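Local atomic coordinates of glycolipid-binding domain-containing protein (Pseudomonas aeruginosa, PDB entry 2H1T), a protein that is of unknown function but probably binds glycolipids and may take part in their metabolism. Residues Glu22-Glu27 with Ala31-Arg36. Numbering follows the deposited sequence.
With EDO (1,2-ethanediol), chain D.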
loop_
_atom_site.group_PDB
_atom_site.type_symbol
_atom_site.label_atom_id
_atom_site.label_comp_id
_atom_site.label_asym_id
_atom_site.label_seq_id
_atom_site.Cartn_x
_atom_site.Cartn_y
_atom_site.Cartn_z
ATOM N N GLU A 22 3.777 -8.999 -2.182
ATOM C CA GLU A 22 4.670 -8.738 -3.284
ATOM C C GLU A 22 4.234 -9.604 -4.465
ATOM O O GLU A 22 4.025 -10.823 -4.331
ATOM C CB GLU A 22 6.139 -9.059 -2.885
ATOM C CG GLU A 22 7.102 -8.960 -4.039
ATOM C CD GLU A 22 8.561 -9.137 -3.692
ATOM O OE1 GLU A 22 8.850 -9.686 -2.642
ATOM O OE2 GLU A 22 9.412 -8.717 -4.493
ATOM N N ALA A 23 4.107 -8.947 -5.622
ATOM C CA ALA A 23 3.839 -9.616 -6.903
ATOM C C ALA A 23 5.009 -9.393 -7.854
ATOM O O ALA A 23 5.353 -8.248 -8.219
ATOM C CB ALA A 23 2.563 -9.101 -7.510
ATOM N N LEU A 24 5.639 -10.493 -8.249
ATOM C CA LEU A 24 6.834 -10.405 -9.062
ATOM C C LEU A 24 6.677 -11.136 -10.410
ATOM O O LEU A 24 6.063 -12.211 -10.480
ATOM C CB LEU A 24 8.006 -10.970 -8.266
ATOM C CG LEU A 24 9.394 -11.055 -8.897
ATOM C CD1 LEU A 24 10.431 -10.986 -7.759
ATOM C CD2 LEU A 24 9.550 -12.342 -9.698
ATOM N N ARG A 25 7.260 -10.548 -11.454
ATOM C CA ARG A 25 7.354 -11.206 -12.765
ATOM C C ARG A 25 8.814 -11.573 -13.033
ATOM O O ARG A 25 9.699 -10.730 -12.918
ATOM C CB ARG A 25 6.865 -10.298 -13.890
ATOM C CG ARG A 25 6.622 -11.052 -15.189
ATOM C CD ARG A 25 6.074 -10.153 -16.297
ATOM N NE ARG A 25 7.019 -9.084 -16.623
ATOM C CZ ARG A 25 6.910 -7.816 -16.249
ATOM N NH1 ARG A 25 5.863 -7.392 -15.537
ATOM N NH2 ARG A 25 7.864 -6.951 -16.608
ATOM N N LEU A 26 9.044 -12.816 -13.428
ATOM C CA LEU A 26 10.390 -13.306 -13.589
ATOM C C LEU A 26 10.626 -13.664 -15.036
ATOM O O LEU A 26 9.888 -14.457 -15.626
ATOM C CB LEU A 26 10.633 -14.540 -12.705
ATOM C CG LEU A 26 12.038 -15.153 -12.814
ATOM C CD1 LEU A 26 13.099 -14.131 -12.348
ATOM C CD2 LEU A 26 12.120 -16.423 -11.996
ATOM N N GLU A 27 11.681 -13.066 -15.589
ATOM C CA GLU A 27 12.287 -13.518 -16.854
ATOM C C GLU A 27 13.607 -14.241 -16.597
ATOM O O GLU A 27 14.038 -14.398 -15.459
ATOM C CB GLU A 27 12.533 -12.320 -17.749
ATOM C CG GLU A 27 11.402 -11.331 -17.811
ATOM C CD GLU A 27 11.744 -10.166 -18.708
ATOM O OE1 GLU A 27 12.506 -10.360 -19.679
ATOM O OE2 GLU A 27 11.262 -9.055 -18.427
ATOM N N ALA A 31 13.987 -9.519 -13.199
ATOM C CA ALA A 31 12.702 -9.554 -12.528
ATOM C C ALA A 31 12.233 -8.150 -12.318
ATOM O O ALA A 31 13.033 -7.209 -12.193
ATOM C CB ALA A 31 12.755 -10.292 -11.183
ATOM N N GLU A 32 10.920 -8.025 -12.257
ATOM C CA GLU A 32 10.290 -6.792 -11.928
ATOM C C GLU A 32 9.195 -7.086 -10.936
ATOM O O GLU A 32 8.440 -8.057 -11.115
ATOM C CB GLU A 32 9.727 -6.178 -13.189
ATOM C CG GLU A 32 9.464 -4.698 -13.028
ATOM C CD GLU A 32 8.564 -4.127 -14.105
ATOM O OE1 GLU A 32 7.492 -4.740 -14.357
ATOM O OE2 GLU A 32 8.920 -3.057 -14.682
ATOM N N SER A 33 9.129 -6.252 -9.907
ATOM C CA SER A 33 8.296 -6.503 -8.774
ATOM C C SER A 33 7.658 -5.239 -8.198
ATOM O O SER A 33 8.214 -4.145 -8.287
ATOM C CB SER A 33 9.137 -7.209 -7.694
ATOM O OG SER A 33 8.366 -7.521 -6.577
ATOM N N GLN A 34 6.456 -5.433 -7.660
ATOM C CA GLN A 34 5.707 -4.440 -6.933
ATOM C C GLN A 34 5.451 -5.024 -5.555
ATOM O O GLN A 34 4.812 -6.082 -5.417
ATOM C CB GLN A 34 4.352 -4.180 -7.595
ATOM C CG GLN A 34 4.428 -3.501 -8.947
ATOM C CD GLN A 34 3.164 -2.638 -9.243
ATOM O OE1 GLN A 34 3.220 -1.380 -9.255
ATOM N NE2 GLN A 34 2.027 -3.314 -9.437
ATOM N N LEU A 35 5.917 -4.313 -4.536
ATOM C CA LEU A 35 5.856 -4.791 -3.166
ATOM C C LEU A 35 5.121 -3.751 -2.324
ATOM O O LEU A 35 5.453 -2.574 -2.327
ATOM C CB LEU A 35 7.305 -5.045 -2.681
ATOM C CG LEU A 35 7.592 -5.457 -1.251
ATOM C CD1 LEU A 35 9.049 -5.959 -1.103
ATOM C CD2 LEU A 35 7.325 -4.331 -0.279
ATOM N N ARG A 36 4.090 -4.159 -1.614
ATOM C CA ARG A 36 3.371 -3.191 -0.734
ATOM C C ARG A 36 3.487 -3.676 0.681
ATOM O O ARG A 36 3.359 -4.886 0.917
ATOM C CB ARG A 36 1.893 -3.091 -1.138
ATOM C CG ARG A 36 1.719 -2.627 -2.593
ATOM C CD ARG A 36 0.262 -2.538 -2.990
ATOM N NE ARG A 36 0.022 -2.961 -4.379
ATOM C CZ ARG A 36 -0.700 -2.300 -5.287
ATOM N NH1 ARG A 36 -1.228 -1.131 -5.010
ATOM N NH2 ARG A 36 -0.875 -2.809 -6.496
HETATM C C1 EDO D . 10.629 0.363 -11.247
HETATM O O1 EDO D . 11.869 0.398 -10.537
HETATM C C2 EDO D . 10.705 -0.651 -12.383
HETATM O O2 EDO D . 9.448 -1.344 -12.569
#
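Ser-33 OG donates to Glu-22 OE2 over 2.6 Å, on the face of the sheet where Leu-24, Leu-26, Ala-31 and Leu-35 also lie. The bond uses the anti lone pair of OE2, the one facing away from OE1. Glu-22 reaches this hydroxyl diagonally, with CG anti to the backbone N (chi1 173°) and the rest of the chain extended; Glu-22 CG comes within 3.2 Å of Ser-33 OG. Both carboxylate oxygens of this buried glutamate are satisfied: OE2 also bonds Tyr-50 OH on strand 45-54, and OE1 bonds Ser-108 OG. Leu-35 CD1 lies near Glu-22 OE1 and Leu-24 CB lies 3.9 Å from Ser-33 OG; further along the same face Leu-24 CD2 meets Ala-31 CB at 4.1 Å. The two strands, 16-26 and 30-38, form an antiparallel beta hairpin at one edge of the chain's six-stranded antiparallel sheet. Ala-23 with Gln-34 and Arg-25 with Glu-32 are its hydrogen-bonded pairs here, each closed by two reciprocal N-H...O=C bonds; the shortest, Arg-25 N to Glu-32 O, is 2.8 Å with an N-H...O angle of 176°. The other edge of residues 22-26 pairs antiparallel with a strand of the second subunit, continuing the sheet across the interface. On the reverse face, Arg-25 and Glu-32 run side by side, and a bend at chi3 (61°) carries the guanidinium over to the carboxylate. Arg-25 NH2 makes the salt bridge to Glu-32 OE1 at 3.2 Å, approaching from above the carboxylate plane, while the NH1 bond to the same oxygen is weak. Glu-32 OE2 instead accepts a 2.8 Å hydrogen bond from O2 of an ethanediol, probably from the crystallisation liquor.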